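Local coordinates for protein catalase (Exiguobacterium oxidotolerans, PDB 2J2M) that catalyses the breakdown of hydrogen peroxide to water and oxygen at a haem iron buried in each subunit of a tetramer, at residues 76-81 and 319-324; 112-117 and 313-318; 118-123 and 358-363. All blocks are in the same frame, centred on the assembly; numbering follows the deposited sequence.

How the contacts relate
Contact 2 lies in the haem pocket, its centre about 7 Å from the centre of the chain, with residues that meet the cofactor directly. The centres of contacts 1 and 3 lie about 20 and 21 Å from that point, on the same side of it and about 12 Å apart; contact 1 is buried and contact 3 partly exposed. Strand 112-119 runs from contact 2 into contact 3, and segments 313-318 and 319-324 follow each other directly in the chain. Phe80 CE2 of contact 1 packs 4.1 Å from Phe117 CD2 of contact 2. Contacts 1 and 3 both reach a second subunit; the side chain of Tyr118 is about 11 Å from a haem.

Contact 1: 76-81 and 319-324; sequences TKAAFL and VLVPGM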
# COMPACT_ATOMS: atom_id res chain seq x y z
N THR A 76 -31.74 -10.67 25.02
CA THR A 76 -30.36 -10.30 24.96
C THR A 76 -29.97 -9.41 26.13
O THR A 76 -30.77 -8.62 26.62
CB THR A 76 -29.93 -9.60 23.61
OG1 THR A 76 -28.50 -9.35 23.63
CG2 THR A 76 -30.65 -8.27 23.38
N LYS A 77 -28.71 -9.56 26.52
CA LYS A 77 -28.12 -8.75 27.56
C LYS A 77 -27.30 -7.63 26.93
O LYS A 77 -26.43 -7.06 27.59
CB LYS A 77 -27.24 -9.59 28.49
CG LYS A 77 -26.19 -10.40 27.74
CD LYS A 77 -25.01 -10.80 28.65
CE LYS A 77 -24.11 -11.76 27.93
NZ LYS A 77 -23.12 -12.27 28.89
N ALA A 78 -27.56 -7.33 25.65
CA ALA A 78 -26.94 -6.20 24.98
C ALA A 78 -27.29 -4.95 25.77
O ALA A 78 -28.48 -4.66 25.96
CB ALA A 78 -27.43 -6.07 23.56
N ALA A 79 -26.24 -4.23 26.22
CA ALA A 79 -26.39 -3.03 27.07
C ALA A 79 -27.37 -2.00 26.54
O ALA A 79 -28.25 -1.53 27.29
CB ALA A 79 -25.04 -2.38 27.31
N PHE A 80 -27.26 -1.66 25.25
CA PHE A 80 -28.12 -0.60 24.72
C PHE A 80 -29.60 -0.98 24.65
O PHE A 80 -30.46 -0.11 24.56
CB PHE A 80 -27.58 -0.03 23.40
CG PHE A 80 -27.94 -0.84 22.17
CD1 PHE A 80 -27.18 -1.96 21.79
CD2 PHE A 80 -29.02 -0.47 21.37
CE1 PHE A 80 -27.50 -2.69 20.65
CE2 PHE A 80 -29.35 -1.18 20.23
CZ PHE A 80 -28.59 -2.30 19.87
N LEU A 81 -29.89 -2.27 24.71
CA LEU A 81 -31.26 -2.76 24.51
C LEU A 81 -32.00 -3.10 25.80
O LEU A 81 -33.10 -3.65 25.75
CB LEU A 81 -31.23 -3.97 23.57
CG LEU A 81 -31.78 -4.06 22.14
CD1 LEU A 81 -32.01 -2.71 21.43
CD2 LEU A 81 -30.93 -5.04 21.30
N VAL A 319 -19.24 -7.91 13.68
CA VAL A 319 -18.88 -6.91 14.68
C VAL A 319 -20.11 -6.72 15.59
O VAL A 319 -21.04 -5.96 15.30
CB VAL A 319 -18.32 -5.61 14.03
CG1 VAL A 319 -18.29 -4.42 15.03
CG2 VAL A 319 -16.92 -5.86 13.52
N LEU A 320 -20.12 -7.47 16.70
CA LEU A 320 -21.29 -7.57 17.57
C LEU A 320 -20.95 -7.16 18.98
O LEU A 320 -19.80 -7.25 19.37
CB LEU A 320 -21.82 -9.01 17.58
CG LEU A 320 -22.21 -9.60 16.23
CD1 LEU A 320 -22.50 -11.05 16.43
CD2 LEU A 320 -23.42 -8.89 15.70
N VAL A 321 -21.95 -6.73 19.75
CA VAL A 321 -21.73 -6.36 21.14
C VAL A 321 -22.07 -7.54 22.07
O VAL A 321 -22.72 -8.47 21.64
CB VAL A 321 -22.51 -5.08 21.56
CG1 VAL A 321 -21.80 -3.81 21.04
CG2 VAL A 321 -24.00 -5.16 21.13
N PRO A 322 -21.60 -7.51 23.34
CA PRO A 322 -21.92 -8.68 24.18
C PRO A 322 -23.43 -8.85 24.25
O PRO A 322 -24.16 -7.85 24.34
CB PRO A 322 -21.30 -8.32 25.55
CG PRO A 322 -20.17 -7.32 25.22
CD PRO A 322 -20.75 -6.51 24.05
N GLY A 323 -23.91 -10.09 24.18
CA GLY A 323 -25.33 -10.37 24.13
C GLY A 323 -25.69 -10.82 22.73
O GLY A 323 -26.82 -11.24 22.47
N MET A 324 -24.71 -10.74 21.82
CA MET A 324 -24.91 -11.04 20.41
C MET A 324 -23.82 -11.96 19.92
O MET A 324 -22.65 -11.73 20.23
CB MET A 324 -24.90 -9.76 19.59
CG MET A 324 -26.13 -8.89 19.77
SD MET A 324 -25.99 -7.45 18.73
CE MET A 324 -27.51 -6.55 19.20
O HOH W 1 -23.66 -4.94 25.00
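Thr76 meets Gly323 through its hydroxyl: OG1 donates to Gly323 O at 2.8 Å, approaching from above the carbonyl plane, 46° out of it. The same OG1 accepts from Ala78 N at 3.0 Å, so one atom is gripped twice, and threonine suits a place that needs both a donor and an acceptor. With OG1 anti to the backbone N (chi1 -176°), the hydroxyl projects across to the other loop. Beside it the aliphatic part of Lys77 lies along the glycine, CG 3.7 Å from Gly323 CA, a close approach that a residue without a side chain allows. Ala78 CA contributes a C-H...O contact to Pro322 O at 3.3 Å, and a water joins that oxygen to Ala79 N. Met324, its chain extended, crosses Phe80 at about a right angle and brings its methyl CE to 4.1 Å from Phe80 CE1; Leu81 CD2 touches the same methyl. Val321 CG2 reaches the edge of the Phe80 ring. Trp203 of strand 201-204 also packs on Thr76, Leu81 and Met324. Two compact turns thus meet beside the catalase barrel: an ST turn at Thr76 and a type II beta turn from Val321 to Met324, with proline and glycine in its classic central positions.

Contact 2: 112-117 and 313-318; sequences GFSVKF and VGFNPG. With HEM (protoporphyrin IX containing Fe), chain E.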
# COMPACT_ATOMS: atom_id res chain seq x y z
N GLY A 112 -27.98 -2.54 -0.41
CA GLY A 112 -27.33 -2.63 0.89
C GLY A 112 -27.96 -1.69 1.92
O GLY A 112 -28.35 -0.56 1.59
N PHE A 113 -28.03 -2.17 3.16
CA PHE A 113 -28.63 -1.48 4.30
C PHE A 113 -27.72 -1.68 5.55
O PHE A 113 -27.83 -2.67 6.27
CB PHE A 113 -30.06 -2.05 4.53
CG PHE A 113 -30.92 -1.23 5.48
CD1 PHE A 113 -30.47 -0.88 6.74
CD2 PHE A 113 -32.21 -0.84 5.09
CE1 PHE A 113 -31.28 -0.14 7.60
CE2 PHE A 113 -33.03 -0.10 5.93
CZ PHE A 113 -32.56 0.25 7.20
N SER A 114 -26.81 -0.74 5.77
CA SER A 114 -25.79 -0.90 6.80
C SER A 114 -25.94 0.18 7.89
O SER A 114 -26.07 1.38 7.59
CB SER A 114 -24.37 -0.84 6.18
OG SER A 114 -24.14 -1.88 5.24
N VAL A 115 -25.89 -0.26 9.14
CA VAL A 115 -26.02 0.64 10.30
C VAL A 115 -24.99 0.30 11.39
O VAL A 115 -24.99 -0.81 11.94
CB VAL A 115 -27.46 0.64 10.89
CG1 VAL A 115 -27.56 1.56 12.11
CG2 VAL A 115 -28.45 1.08 9.83
N LYS A 116 -24.11 1.27 11.67
CA LYS A 116 -23.12 1.20 12.75
C LYS A 116 -23.68 1.88 13.99
O LYS A 116 -24.06 3.07 13.95
CB LYS A 116 -21.80 1.90 12.33
CG LYS A 116 -20.66 1.86 13.37
CD LYS A 116 -19.32 2.49 12.88
CE LYS A 116 -18.65 1.69 11.76
NZ LYS A 116 -18.52 0.25 12.09
N PHE A 117 -23.75 1.12 15.09
CA PHE A 117 -24.30 1.58 16.37
C PHE A 117 -23.13 1.79 17.28
O PHE A 117 -22.40 0.85 17.57
CB PHE A 117 -25.20 0.52 17.03
CG PHE A 117 -26.47 0.25 16.29
CD1 PHE A 117 -26.46 -0.39 15.05
CD2 PHE A 117 -27.70 0.59 16.86
CE1 PHE A 117 -27.68 -0.68 14.38
CE2 PHE A 117 -28.90 0.32 16.21
CZ PHE A 117 -28.89 -0.31 14.96
N VAL A 313 -15.96 4.61 6.11
CA VAL A 313 -16.56 3.66 7.03
C VAL A 313 -16.36 2.21 6.57
O VAL A 313 -16.41 1.91 5.37
CB VAL A 313 -18.09 3.95 7.31
CG1 VAL A 313 -18.98 3.67 6.08
CG2 VAL A 313 -18.58 3.20 8.57
N GLY A 314 -16.14 1.33 7.53
CA GLY A 314 -16.25 -0.10 7.30
C GLY A 314 -17.21 -0.75 8.27
O GLY A 314 -17.21 -0.42 9.46
N PHE A 315 -18.04 -1.66 7.77
CA PHE A 315 -18.94 -2.43 8.61
C PHE A 315 -18.66 -3.93 8.48
O PHE A 315 -18.14 -4.39 7.47
CB PHE A 315 -20.40 -2.24 8.23
CG PHE A 315 -20.84 -0.82 8.04
CD1 PHE A 315 -21.49 -0.13 9.07
CD2 PHE A 315 -20.73 -0.21 6.79
CE1 PHE A 315 -21.96 1.17 8.86
CE2 PHE A 315 -21.20 1.08 6.57
CZ PHE A 315 -21.81 1.77 7.61
N ASN A 316 -19.04 -4.69 9.50
CA ASN A 316 -18.88 -6.15 9.51
C ASN A 316 -20.01 -6.74 10.35
O ASN A 316 -20.18 -6.35 11.50
CB ASN A 316 -17.50 -6.57 10.08
CG ASN A 316 -17.27 -8.09 10.06
OD1 ASN A 316 -18.21 -8.86 9.87
ND2 ASN A 316 -16.04 -8.52 10.26
N PRO A 317 -20.82 -7.65 9.75
CA PRO A 317 -21.96 -8.27 10.49
C PRO A 317 -21.53 -9.07 11.72
O PRO A 317 -22.33 -9.33 12.60
CB PRO A 317 -22.60 -9.21 9.46
CG PRO A 317 -21.60 -9.35 8.34
CD PRO A 317 -20.75 -8.09 8.34
N GLY A 318 -20.26 -9.46 11.78
CA GLY A 318 -19.77 -10.16 12.93
C GLY A 318 -19.07 -9.22 13.88
O GLY A 318 -18.34 -9.68 14.75
CHA HEM E . -20.11 -5.25 1.20
CHB HEM E . -24.54 -7.04 2.19
CHC HEM E . -22.84 -11.49 1.43
CHD HEM E . -18.34 -9.79 1.12
C1A HEM E . -21.45 -5.33 1.58
C2A HEM E . -22.33 -4.24 1.98
C3A HEM E . -23.56 -4.74 2.25
C4A HEM E . -23.50 -6.17 2.03
CMA HEM E . -24.82 -3.99 2.72
CAA HEM E . -21.89 -2.75 2.05
CBA HEM E . -21.39 -2.33 3.43
CGA HEM E . -21.06 -0.86 3.34
O1A HEM E . -19.86 -0.48 3.43
O2A HEM E . -22.02 -0.05 3.16
C1B HEM E . -24.46 -8.41 2.13
C2B HEM E . -25.48 -9.36 2.56
C3B HEM E . -24.99 -10.57 2.34
C4B HEM E . -23.67 -10.44 1.78
CMB HEM E . -26.86 -9.02 3.20
CAB HEM E . -25.65 -11.92 2.66
CBB HEM E . -26.94 -12.14 2.43
C1C HEM E . -21.47 -11.46 1.37
C2C HEM E . -20.57 -12.60 1.40
C3C HEM E . -19.32 -12.10 1.32
C4C HEM E . -19.40 -10.65 1.23
CMC HEM E . -20.96 -14.10 1.53
CAC HEM E . -17.98 -12.87 1.29
CBC HEM E . -17.45 -13.40 2.40
C1D HEM E . -18.36 -8.41 1.08
C2D HEM E . -17.19 -7.57 0.94
C3D HEM E . -17.75 -6.14 0.98
C4D HEM E . -19.19 -6.27 1.13
CMD HEM E . -15.70 -8.02 0.85
CAD HEM E . -16.95 -4.83 0.89
CBD HEM E . -16.88 -4.25 2.31
CGD HEM E . -15.85 -3.13 2.42
O1D HEM E . -15.02 -2.89 1.49
O2D HEM E . -15.87 -2.48 3.49
NA HEM E . -22.21 -6.49 1.63
NB HEM E . -23.37 -9.11 1.66
NC HEM E . -20.72 -10.30 1.28
ND HEM E . -19.50 -7.62 1.19
FE HEM E . -21.38 -8.38 1.73
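In the wall of the haem pocket, Ser114 on barrel strand 112-119 rests its side chain on the ring of Phe315. Ser114 CB sits 3.7 Å from the ring centroid and only 10° off the ring normal, a CH-pi contact over the face. Val313 CG2 lies against the opposite face, offset toward the rim, so the aromatic ring is sandwiched between two aliphatic groups. Its edge serves two further partners. Phe315 CD2 is 3.5 Å from the propionate oxygen O1A of the haem, which lies in the ring plane, where the slightly positive C-H rim probably suits a carboxylate; Phe315 CE1 is 3.5 Å from the backbone Lys116 N. The small serine also fits close to the cofactor, with Ser114 OG 3.3 Å from haem CBA. Gly112 CA comes within 3.4 Å of the haem methyl CMA, and having no side chain leaves room for that methyl.

Lys116 leaves the strand extended, then bends at chi3 (-68°) and chi4. The bend lays CE 3.5 Å from Val313 CG2 and turns NZ to Gly314 O, to which it donates at 3.0 Å with a C=O...donor angle of 154°. NZ also forms a salt bridge with Asp125, so the buried ammonium has both a carboxylate and a carbonyl partner. The haem is held further by Arg53, Arg93, Gln343 and Arg346. Strand 112-119 lies between strands 87-95 and 122-129 of the barrel, and the 313-318 loop crosses its outer face, the side opposite Phe113, whose ring packs with Phe94, Trp217 and Trp258; Asn316 and Pro317 pack on helix 330-346.

Contact 3: 118-123 and 358-363; sequences YTEEGN and CPFAQV
Tyr118 and Phe360 bring together a beta hairpin and an irregular loop. Strands 112-119 and 122-129 of the catalase barrel are joined by a type I beta turn from Thr119 to Gly122, and the positive phi of its last residue suits glycine. No direct hydrogen bond links the two segments.

Apolar packing between side chains is slight: Tyr118 CB lies 4.0 Å from Phe360 CB.

A carboxylate beside a ring makes a second kind of contact. With chi1 at 162°, Phe360 CG lies opposite the backbone N, next to the carbonyl carbon, and the ring runs alongside Glu120. These two side chains point the same way, with carboxylate and ring planes 33° apart and Glu120 OE2 3.5 Å from Phe360 CE2. Both are exposed, a place that tolerates a charge beside a ring.

Contacts of oxygens with C-H groups form a third kind. Ala361 is small enough to sit against the turn, its CB 3.6 Å from Glu120 O and close to Gly122 N. Cys358 O meets the edge of the Tyr118 ring, 3.4 Å from CD2, while the hydroxyl beyond bonds to Ile356 O. Asn123 crosses Pro359 at about a right angle, its OD1 3.2 Å from Pro359 CA. Gln12 of the second subunit packs on both Asn123 and Pro359, and Gly13 of that subunit packs on Ala361, so this loop belongs to the intersubunit surface as well.

The polar link is a water that supplies what the segments lack in direct bonds. It donates to Thr119 O and to Asn123 OD1, at 2.8 Å in each case, and accepts from Phe360 N at 2.8 Å, tying both strands of the hairpin to one amide of the loop.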
# COMPACT_ATOMS: atom_id res chain seq x y z
N TYR A 118 -22.94 3.03 17.72
CA TYR A 118 -21.84 3.36 18.60
C TYR A 118 -22.35 3.24 20.00
O TYR A 118 -22.81 4.20 20.57
CB TYR A 118 -21.33 4.76 18.33
CG TYR A 118 -20.90 5.04 16.90
CD1 TYR A 118 -21.82 5.48 15.94
CD2 TYR A 118 -19.57 4.88 16.50
CE1 TYR A 118 -21.43 5.76 14.62
CE2 TYR A 118 -19.16 5.19 15.21
CZ TYR A 118 -20.10 5.62 14.26
OH TYR A 118 -19.71 5.91 12.97
N THR A 119 -22.27 2.02 20.51
CA THR A 119 -22.82 1.60 21.81
C THR A 119 -21.87 1.82 23.01
O THR A 119 -20.66 1.88 22.84
CB THR A 119 -23.16 0.10 21.69
OG1 THR A 119 -24.47 -0.06 21.12
CG2 THR A 119 -23.07 -0.61 22.99
N GLU A 120 -22.43 1.89 24.21
CA GLU A 120 -21.60 1.98 25.44
C GLU A 120 -20.66 0.76 25.69
O GLU A 120 -19.64 0.88 26.35
CB GLU A 120 -22.48 2.30 26.67
CG GLU A 120 -21.72 3.11 27.74
CD GLU A 120 -22.57 4.19 28.44
OE1 GLU A 120 -23.41 3.83 29.31
OE2 GLU A 120 -22.40 5.40 28.13
N GLU A 121 -21.01 -0.40 25.13
CA GLU A 121 -20.17 -1.62 25.18
C GLU A 121 -19.54 -1.99 23.83
O GLU A 121 -19.34 -3.18 23.54
CB GLU A 121 -20.97 -2.82 25.74
CG GLU A 121 -21.35 -2.67 27.23
CD GLU A 121 -21.87 -3.96 27.86
OE1 GLU A 121 -22.28 -4.92 27.14
OE2 GLU A 121 -21.88 -3.99 29.11
N GLY A 122 -19.24 -0.99 23.00
CA GLY A 122 -18.66 -1.24 21.67
C GLY A 122 -19.56 -0.96 20.46
O GLY A 122 -20.76 -0.63 20.58
N ASN A 123 -18.96 -1.07 19.27
CA ASN A 123 -19.72 -0.95 18.02
C ASN A 123 -20.41 -2.27 17.65
O ASN A 123 -19.79 -3.36 17.74
CB ASN A 123 -18.86 -0.45 16.85
CG ASN A 123 -18.39 1.01 17.03
OD1 ASN A 123 -18.73 1.68 18.03
ND2 ASN A 123 -17.58 1.50 16.07
N CYS A 358 -14.27 4.86 14.82
CA CYS A 358 -13.93 4.85 16.24
C CYS A 358 -15.17 4.54 17.11
O CYS A 358 -16.24 5.14 16.92
CB CYS A 358 -13.31 6.19 16.62
SG CYS A 358 -12.22 6.10 18.08
N PRO A 359 -15.03 3.61 18.08
CA PRO A 359 -16.14 3.33 19.01
C PRO A 359 -16.45 4.54 19.89
O PRO A 359 -15.63 5.46 19.98
CB PRO A 359 -15.62 2.19 19.87
CG PRO A 359 -14.37 1.68 19.21
CD PRO A 359 -13.82 2.82 18.40
N PHE A 360 -17.63 4.56 20.51
CA PHE A 360 -17.93 5.55 21.53
C PHE A 360 -17.24 5.12 22.82
O PHE A 360 -16.79 5.97 23.61
CB PHE A 360 -19.43 5.67 21.75
CG PHE A 360 -19.80 6.34 23.05
CD1 PHE A 360 -20.00 7.72 23.10
CD2 PHE A 360 -19.96 5.58 24.21
CE1 PHE A 360 -20.35 8.35 24.30
CE2 PHE A 360 -20.30 6.19 25.42
CZ PHE A 360 -20.49 7.58 25.47
N ALA A 361 -17.20 3.81 23.04
CA ALA A 361 -16.49 3.21 24.17
C ALA A 361 -14.98 3.35 23.99
O ALA A 361 -14.48 3.18 22.87
CB ALA A 361 -16.86 1.75 24.27
N GLN A 362 -14.26 3.64 25.06
CA GLN A 362 -12.80 3.74 25.00
C GLN A 362 -12.18 2.40 24.58
O GLN A 362 -12.70 1.32 24.91
CB GLN A 362 -12.22 4.28 26.33
CG GLN A 362 -10.64 4.50 26.40
CD GLN A 362 -9.98 5.28 25.22
OE1 GLN A 362 -10.47 5.26 24.08
NE2 GLN A 362 -8.84 5.94 25.50
N VAL A 363 -11.12 2.49 23.78
CA VAL A 363 -10.39 1.31 23.29
C VAL A 363 -9.13 1.22 24.11
O VAL A 363 -8.35 2.16 24.11
CB VAL A 363 -10.02 1.42 21.78
CG1 VAL A 363 -9.13 0.23 21.32
CG2 VAL A 363 -11.28 1.53 20.92
O HOH W 2 -18.80 2.07 20.76